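Local coordinates for putative polysaccharide deacetylase (Bdellovibrio bacteriovorus HD100, PDB 5JP6), which probably removes acetyl groups from peptidoglycan, as a zinc-binding deacetylase of carbohydrate esterase family 4 with a NodB homology domain, at residues F175-H180 against F201-S206; V171-D176 against V332-I337. The protein carries 1 engineered substitution. All blocks are in the same frame, centred on the assembly; numbering follows the deposited sequence. Where two conformers were deposited one is given.

Contact 1: F175-H180 against F201-S206. With ZN (zinc ion), chain B.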
ATOM      1  N   PHE A 175       5.382  -2.307  -2.831  1.00 16.35           N
ATOM      2  CA  PHE A 175       4.338  -1.920  -1.885  1.00 16.94           C
ATOM      3  C   PHE A 175       4.156  -0.411  -1.919  1.00 17.64           C
ATOM      4  O   PHE A 175       5.091   0.336  -1.616  1.00 17.21           O
ATOM      5  CB  PHE A 175       4.728  -2.338  -0.461  1.00 17.25           C
ATOM      6  CG  PHE A 175       4.778  -3.836  -0.272  1.00 17.01           C
ATOM      7  CD1 PHE A 175       3.651  -4.543   0.052  1.00 18.23           C
ATOM      8  CD2 PHE A 175       5.962  -4.511  -0.454  1.00 18.36           C
ATOM      9  CE1 PHE A 175       3.696  -5.918   0.184  1.00 17.94           C
ATOM     10  CE2 PHE A 175       6.019  -5.891  -0.318  1.00 18.23           C
ATOM     11  CZ  PHE A 175       4.870  -6.590  -0.008  1.00 17.54           C
ATOM     12  N   ASP A 176       2.940   0.008  -2.255  1.00 16.84           N
ATOM     13  CA  ASP A 176       2.586   1.437  -2.309  1.00 16.83           C
ATOM     14  C   ASP A 176       1.818   1.934  -1.106  1.00 17.86           C
ATOM     15  O   ASP A 176       1.002   1.191  -0.549  1.00 17.50           O
ATOM     16  CB  ASP A 176       1.691   1.698  -3.530  1.00 17.98           C
ATOM     17  CG  ASP A 176       2.425   1.703  -4.832  1.00 18.60           C
ATOM     18  OD1 ASP A 176       3.642   1.409  -4.887  1.00 20.31           O
ATOM     19  OD2 ASP A 176       1.760   2.032  -5.851  1.00 21.34           O
ATOM     20  N   ASP A 177       2.057   3.204  -0.813  1.00 18.05           N
ATOM     21  CA  ASP A 177       1.223   4.068   0.030  1.00 19.09           C
ATOM     22  C   ASP A 177       1.419   4.014   1.515  1.00 18.65           C
ATOM     23  O   ASP A 177       0.761   4.748   2.241  1.00 21.63           O
ATOM     24  CB  ASP A 177      -0.236   3.900  -0.343  1.00 20.64           C
ATOM     25  CG  ASP A 177      -0.487   4.396  -1.715  1.00 24.49           C
ATOM     26  OD1 ASP A 177       0.275   5.295  -2.158  1.00 30.91           O
ATOM     27  OD2 ASP A 177      -1.369   3.924  -2.368  1.00 31.83           O
ATOM     28  N   GLY A 178       2.370   3.205   1.934  1.00 18.78           N
ATOM     29  CA  GLY A 178       2.745   3.085   3.347  1.00 19.83           C
ATOM     30  C   GLY A 178       3.789   4.135   3.705  1.00 19.25           C
ATOM     31  O   GLY A 178       4.108   5.027   2.922  1.00 19.16           O
ATOM     32  N   PRO A 179       4.338   4.027   4.903  1.00 18.69           N
ATOM     33  CA  PRO A 179       4.070   2.931   5.834  1.00 20.13           C
ATOM     34  C   PRO A 179       2.795   3.118   6.634  1.00 20.71           C
ATOM     35  O   PRO A 179       2.419   4.253   6.965  1.00 24.25           O
ATOM     36  CB  PRO A 179       5.284   2.997   6.772  1.00 22.42           C
ATOM     37  CG  PRO A 179       5.704   4.425   6.734  1.00 24.25           C
ATOM     38  CD  PRO A 179       5.416   4.893   5.362  1.00 21.14           C
ATOM     39  N   HIS A 180       2.168   1.996   6.966  1.00 20.01           N
ATOM     40  CA  HIS A 180       1.073   1.985   7.952  1.00 20.18           C
ATOM     41  C   HIS A 180       1.675   1.763   9.345  1.00 20.98           C
ATOM     42  O   HIS A 180       2.765   1.229   9.475  1.00 23.91           O
ATOM     43  CB  HIS A 180       0.066   0.876   7.610  1.00 20.15           C
ATOM     44  CG  HIS A 180      -1.222   0.947   8.387  1.00 19.99           C
ATOM     45  ND1 HIS A 180      -1.434   0.253   9.571  1.00 21.58           N
ATOM     46  CD2 HIS A 180      -2.334   1.674   8.175  1.00 21.46           C
ATOM     47  CE1 HIS A 180      -2.645   0.529  10.013  1.00 23.21           C
ATOM     48  NE2 HIS A 180      -3.198   1.403   9.196  1.00 22.01           N
ATOM     49  N   PHE A 201       7.160   2.124  -2.151  1.00 17.58           N
ATOM     50  CA  PHE A 201       6.889   3.435  -2.718  1.00 17.17           C
ATOM     51  C   PHE A 201       5.972   4.157  -1.730  1.00 18.08           C
ATOM     52  O   PHE A 201       4.754   4.075  -1.774  1.00 18.50           O
ATOM     53  CB  PHE A 201       6.294   3.327  -4.123  1.00 17.83           C
ATOM     54  CG  PHE A 201       7.231   2.700  -5.112  1.00 17.22           C
ATOM     55  CD1 PHE A 201       7.255   1.326  -5.273  1.00 18.40           C
ATOM     56  CD2 PHE A 201       8.092   3.467  -5.875  1.00 17.85           C
ATOM     57  CE1 PHE A 201       8.132   0.727  -6.159  1.00 19.80           C
ATOM     58  CE2 PHE A 201       8.966   2.871  -6.776  1.00 18.20           C
ATOM     59  CZ  PHE A 201       8.993   1.503  -6.912  1.00 19.44           C
ATOM     60  N   ALA A 202       6.620   4.846  -0.802  1.00 18.31           N
ATOM     61  CA  ALA A 202       5.948   5.447   0.330  1.00 19.65           C
ATOM     62  C   ALA A 202       5.276   6.740  -0.067  1.00 19.44           C
ATOM     63  O   ALA A 202       5.735   7.412  -0.982  1.00 21.35           O
ATOM     64  CB  ALA A 202       6.971   5.707   1.433  1.00 20.14           C
ATOM     65  N   THR A 203       4.203   7.111   0.630  1.00 20.05           N
ATOM     66  CA  THR A 203       3.619   8.393   0.364  0.50 20.33           C
ATOM     67  C   THR A 203       3.904   9.345   1.528  1.00 21.32           C
ATOM     68  O   THR A 203       4.060   8.911   2.693  1.00 23.65           O
ATOM     69  CB  THR A 203       2.122   8.197   0.102  0.50 21.68           C
ATOM     70  OG1 THR A 203       1.647   9.211  -0.781  0.50 23.75           O
ATOM     71  CG2 THR A 203       1.384   8.065   1.473  0.50 17.15           C
ATOM     72  N   GLY A 204       4.005  10.635   1.202  1.00 21.70           N
ATOM     73  CA  GLY A 204       4.343  11.646   2.189  1.00 22.16           C
ATOM     74  C   GLY A 204       3.483  11.621   3.437  1.00 21.76           C
ATOM     75  O   GLY A 204       4.013  11.702   4.551  1.00 22.96           O
ATOM     76  N   LYS A 205       2.167  11.501   3.258  1.00 23.37           N
ATOM     77  CA  LYS A 205       1.268  11.513   4.378  1.00 23.24           C
ATOM     78  C   LYS A 205       1.571  10.343   5.347  1.00 22.62           C
ATOM     79  O   LYS A 205       1.604  10.527   6.554  1.00 23.69           O
ATOM     80  CB  LYS A 205      -0.203  11.474   3.901  1.00 26.51           C
ATOM     81  CG  LYS A 205      -1.226  11.519   5.017  1.00 29.18           C
ATOM     82  CD  LYS A 205      -2.669  11.523   4.463  1.00 33.68           C
ATOM     83  CE  LYS A 205      -3.683  11.683   5.587  1.00 36.94           C
ATOM     84  NZ  LYS A 205      -3.623  10.579   6.569  1.00 37.88           N
ATOM     85  N   SER A 206       1.765   9.149   4.798  1.00 21.81           N
ATOM     86  CA  SER A 206       2.083   7.979   5.620  1.00 21.23           C
ATOM     87  C   SER A 206       3.418   8.111   6.338  1.00 20.71           C
ATOM     88  O   SER A 206       3.561   7.726   7.500  1.00 22.62           O
ATOM     89  CB  SER A 206       2.027   6.698   4.800  1.00 20.95           C
ATOM     90  OG  SER A 206       0.726   6.408   4.371  1.00 23.44           O
TER
HETATM   91 ZN    ZN B 401      -0.979   4.422  -4.690  0.50 37.29          ZN
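The metal-binding end of a beta-alpha-beta unit of the NodB domain is formed here: strand 170-176 and strand 199-202, joined through helix 183-193, run parallel and bring Asp176 and Asp177, the Asp-Asp pair of the family, to the C-terminal ends of the strands. Phe201 bonds on both sides of Asp176, its N donating to Phe175 O (2.8 Å) and its O accepting from Asp177 N (3.0 Å). OD1 of Asp176 lies against Phe201 CB at 3.4 Å, with carboxylate and ring planes 78° apart, and its salt bridge goes to Arg277, which also makes a cation-pi contact with the Phe201 ring. Beyond the strands Thr203 N donates to Gly178 O (3.1 Å), and Ser206 OG, in the first turn of helix 204-209, donates to Asp177 O at 2.7 Å; the cis peptide before Pro179 lies next to Ser206, whose CB packs on Pro179 CD. With CG anti to its carbonyl carbon (chi1 -66°), Asp177 reaches zinc through OD2 at 2.4 Å, and His227 and Tyr280 complete the protein ligands. Bonds at N and O tie the Asp177 backbone to segment 201-206, probably helping to hold the metal-binding carboxylate.

Contact 2: V171-D176 against V332-I337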
ATOM      1  N   VAL A 171      10.268 -12.405  -9.555  1.00 22.08           N
ATOM      2  CA  VAL A 171       9.293 -11.364  -9.270  1.00 21.25           C
ATOM      3  C   VAL A 171       9.865 -10.347  -8.295  1.00 19.87           C
ATOM      4  O   VAL A 171      10.661 -10.672  -7.403  1.00 20.82           O
ATOM      5  CB  VAL A 171       7.956 -11.908  -8.765  1.00 23.26           C
ATOM      6  CG1 VAL A 171       7.292 -12.780  -9.810  1.00 25.24           C
ATOM      7  CG2 VAL A 171       8.130 -12.682  -7.468  1.00 25.41           C
ATOM      8  N   VAL A 172       9.479  -9.100  -8.522  1.00 19.42           N
ATOM      9  CA  VAL A 172       9.861  -7.975  -7.678  1.00 19.25           C
ATOM     10  C   VAL A 172       8.612  -7.567  -6.914  1.00 18.61           C
ATOM     11  O   VAL A 172       7.579  -7.284  -7.505  1.00 19.77           O
ATOM     12  CB  VAL A 172      10.357  -6.777  -8.516  1.00 19.36           C
ATOM     13  CG1 VAL A 172      10.819  -5.626  -7.641  1.00 19.63           C
ATOM     14  CG2 VAL A 172      11.448  -7.164  -9.466  1.00 20.46           C
ATOM     15  N   LEU A 173       8.721  -7.597  -5.602  1.00 18.79           N
ATOM     16  CA  LEU A 173       7.595  -7.263  -4.782  1.00 18.47           C
ATOM     17  C   LEU A 173       7.603  -5.782  -4.405  1.00 17.31           C
ATOM     18  O   LEU A 173       8.607  -5.274  -3.869  1.00 19.23           O
ATOM     19  CB  LEU A 173       7.616  -8.105  -3.517  1.00 19.85           C
ATOM     20  CG  LEU A 173       7.642  -9.627  -3.736  1.00 20.55           C
ATOM     21  CD1 LEU A 173       7.525 -10.319  -2.407  1.00 25.05           C
ATOM     22  CD2 LEU A 173       6.568 -10.103  -4.730  1.00 21.68           C
ATOM     23  N   THR A 174       6.523  -5.076  -4.727  1.00 16.84           N
ATOM     24  CA  THR A 174       6.435  -3.661  -4.488  1.00 17.32           C
ATOM     25  C   THR A 174       5.198  -3.279  -3.715  1.00 16.57           C
ATOM     26  O   THR A 174       4.121  -3.872  -3.885  1.00 18.05           O
ATOM     27  CB  THR A 174       6.596  -2.845  -5.793  1.00 18.91           C
ATOM     28  OG1 THR A 174       5.379  -2.873  -6.565  1.00 19.13           O
ATOM     29  CG2 THR A 174       7.748  -3.317  -6.630  1.00 19.40           C
ATOM     30  N   PHE A 175       5.382  -2.307  -2.831  1.00 16.35           N
ATOM     31  CA  PHE A 175       4.338  -1.920  -1.885  1.00 16.94           C
ATOM     32  C   PHE A 175       4.156  -0.411  -1.919  1.00 17.64           C
ATOM     33  O   PHE A 175       5.091   0.336  -1.616  1.00 17.21           O
ATOM     34  CB  PHE A 175       4.728  -2.338  -0.461  1.00 17.25           C
ATOM     35  CG  PHE A 175       4.778  -3.836  -0.272  1.00 17.01           C
ATOM     36  CD1 PHE A 175       3.651  -4.543   0.052  1.00 18.23           C
ATOM     37  CD2 PHE A 175       5.962  -4.511  -0.454  1.00 18.36           C
ATOM     38  CE1 PHE A 175       3.696  -5.918   0.184  1.00 17.94           C
ATOM     39  CE2 PHE A 175       6.019  -5.891  -0.318  1.00 18.23           C
ATOM     40  CZ  PHE A 175       4.870  -6.590  -0.008  1.00 17.54           C
ATOM     41  N   ASP A 176       2.940   0.008  -2.255  1.00 16.84           N
ATOM     42  CA  ASP A 176       2.586   1.437  -2.309  1.00 16.83           C
ATOM     43  C   ASP A 176       1.818   1.934  -1.106  1.00 17.86           C
ATOM     44  O   ASP A 176       1.002   1.191  -0.549  1.00 17.50           O
ATOM     45  CB  ASP A 176       1.691   1.698  -3.530  1.00 17.98           C
ATOM     46  CG  ASP A 176       2.425   1.703  -4.832  1.00 18.60           C
ATOM     47  OD1 ASP A 176       3.642   1.409  -4.887  1.00 20.31           O
ATOM     48  OD2 ASP A 176       1.760   2.032  -5.851  1.00 21.34           O
ATOM     49  N   VAL A 332       5.276  -6.943  -9.079  1.00 19.14           N
ATOM     50  CA  VAL A 332       3.970  -7.117  -8.437  1.00 19.10           C
ATOM     51  C   VAL A 332       3.582  -5.859  -7.683  1.00 18.81           C
ATOM     52  O   VAL A 332       4.390  -5.354  -6.890  1.00 19.09           O
ATOM     53  CB  VAL A 332       4.000  -8.282  -7.425  1.00 20.60           C
ATOM     54  CG1 VAL A 332       2.590  -8.537  -6.854  1.00 21.86           C
ATOM     55  CG2 VAL A 332       4.566  -9.540  -8.066  1.00 21.86           C
ATOM     56  N   LEU A 333       2.346  -5.415  -7.875  1.00 18.40           N
ATOM     57  CA  LEU A 333       1.802  -4.268  -7.132  1.00 19.01           C
ATOM     58  C   LEU A 333       0.957  -4.720  -5.929  1.00 16.81           C
ATOM     59  O   LEU A 333      -0.116  -5.315  -6.127  1.00 19.44           O
ATOM     60  CB  LEU A 333       0.913  -3.425  -8.043  1.00 20.81           C
ATOM     61  CG  LEU A 333       0.250  -2.232  -7.373  1.00 21.89           C
ATOM     62  CD1 LEU A 333       1.261  -1.215  -6.828  1.00 23.81           C
ATOM     63  CD2 LEU A 333      -0.733  -1.547  -8.324  1.00 25.29           C
ATOM     64  N   PHE A 334       1.433  -4.365  -4.729  1.00 17.46           N
ATOM     65  CA  PHE A 334       0.721  -4.561  -3.439  1.00 17.84           C
ATOM     66  C   PHE A 334       0.639  -3.136  -2.825  1.00 16.73           C
ATOM     67  O   PHE A 334       1.361  -2.202  -3.203  1.00 17.49           O
ATOM     68  CB  PHE A 334       1.454  -5.484  -2.475  1.00 17.63           C
ATOM     69  CG  PHE A 334       1.368  -6.966  -2.795  1.00 16.79           C
ATOM     70  CD1 PHE A 334       0.124  -7.658  -2.792  1.00 18.52           C
ATOM     71  CD2 PHE A 334       2.526  -7.684  -3.025  1.00 17.45           C
ATOM     72  CE1 PHE A 334       0.102  -9.010  -3.011  1.00 19.75           C
ATOM     73  CE2 PHE A 334       2.489  -9.055  -3.211  1.00 19.20           C
ATOM     74  CZ  PHE A 334       1.282  -9.690  -3.234  1.00 20.53           C
ATOM     75  N   HIS A 335      -0.188  -3.044  -1.789  1.00 16.81           N
ATOM     76  CA  HIS A 335      -0.238  -1.874  -0.901  1.00 16.94           C
ATOM     77  C   HIS A 335      -0.025  -2.336   0.532  1.00 17.09           C
ATOM     78  O   HIS A 335      -0.808  -3.148   1.031  1.00 18.44           O
ATOM     79  CB  HIS A 335      -1.578  -1.163  -1.049  1.00 18.63           C
ATOM     80  CG  HIS A 335      -1.831  -0.633  -2.426  1.00 18.20           C
ATOM     81  ND1 HIS A 335      -2.275  -1.449  -3.448  1.00 19.50           N
ATOM     82  CD2 HIS A 335      -1.601   0.592  -2.976  1.00 19.76           C
ATOM     83  CE1 HIS A 335      -2.331  -0.727  -4.561  1.00 21.28           C
ATOM     84  NE2 HIS A 335      -1.931   0.503  -4.291  1.00 22.11           N
ATOM     85  N   ASP A 336       1.008  -1.816   1.206  1.00 17.79           N
ATOM     86  CA  ASP A 336       1.290  -2.271   2.581  1.00 18.31           C
ATOM     87  C   ASP A 336       0.287  -1.598   3.560  1.00 18.12           C
ATOM     88  O   ASP A 336       0.238  -1.979   4.727  1.00 21.54           O
ATOM     89  CB  ASP A 336       2.753  -2.133   3.034  1.00 18.98           C
ATOM     90  CG  ASP A 336       3.306  -0.746   2.881  1.00 18.40           C
ATOM     91  OD1 ASP A 336       3.071  -0.145   1.804  1.00 19.46           O
ATOM     92  OD2 ASP A 336       3.989  -0.242   3.814  1.00 20.10           O
ATOM     93  N   ILE A 337      -0.539  -0.676   3.083  1.00 17.68           N
ATOM     94  CA  ILE A 337      -1.650  -0.125   3.876  1.00 18.47           C
ATOM     95  C   ILE A 337      -2.931  -0.964   3.800  1.00 17.98           C
ATOM     96  O   ILE A 337      -3.936  -0.640   4.444  1.00 19.52           O
ATOM     97  CB  ILE A 337      -1.948   1.353   3.502  1.00 21.03           C
ATOM     98  CG1 ILE A 337      -2.407   1.485   2.057  1.00 21.92           C
ATOM     99  CG2 ILE A 337      -0.718   2.218   3.744  1.00 22.14           C
ATOM    100  CD1 ILE A 337      -3.064   2.787   1.737  1.00 28.35           C
TER
HETATM  101  O   HOH W   1       4.730   1.778   0.840  1.00 19.90           O
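Val332 N donates almost straight to Val172 O (2.8 Å, N-H...O 178°), while Val332 CG2 lies beside Leu173 CD2 at 3.9 Å. The Val332 carbonyl oxygen takes two bonds, from Thr174 N and from Thr174 OG1 (2.7 Å); chi1 of 77° sets the hydroxyl between the backbone N and carbonyl carbon of Thr174, where it can turn back to this oxygen, and Arg277 also bonds to this hydroxyl. On the other face Leu333 CD1 packs against Asp176 OD2 at 3.4 Å, the two side chains crossing at about a right angle. The pairing continues at Phe334, N to Thr174 O and O from Asp176 N (2.9 Å), part of the parallel, curled sheet of the distorted beta/alpha barrel known for CE4 deacetylases. The Phe175 and Phe334 rings point the same way toward helix 339-354, nearly parallel at 16° but slid apart with little overlap; CD1 of Phe175 lies against Phe334 CB (3.5 Å). His335 then sets CD2 of its ring 3.5 Å from Asp176 CB, its NE2 bonding to the zinc ligand Tyr280. Asp336 brings OD1 near Phe175 CB, and a water lies within bonding distance of that OD1 and Phe175 O, while OD2 bonds to Thr184.

Overall arrangement
Strand 170-176 is the starting point of both contacts, which share Phe175 and Asp176. From it the chain passes through helix 183-193 and returns at 201-206, where contact 1 closes a short loop on one edge of the strand. Contact 2 closes a far longer one, with 155 residues between its segments, when strand 330-335 pairs along the other edge; the loop of contact 1 is nested within it. Strand 170-176 is thereby placed between strands 199-202 and 330-335 of one parallel sheet. The two contacts meet just past the strand ends, where Asp177 touches His335 beside the zinc, and Asp177 and Gly178 touch Asp336 and Ile337 farther from it, tying the early and late parts of the NodB domain together.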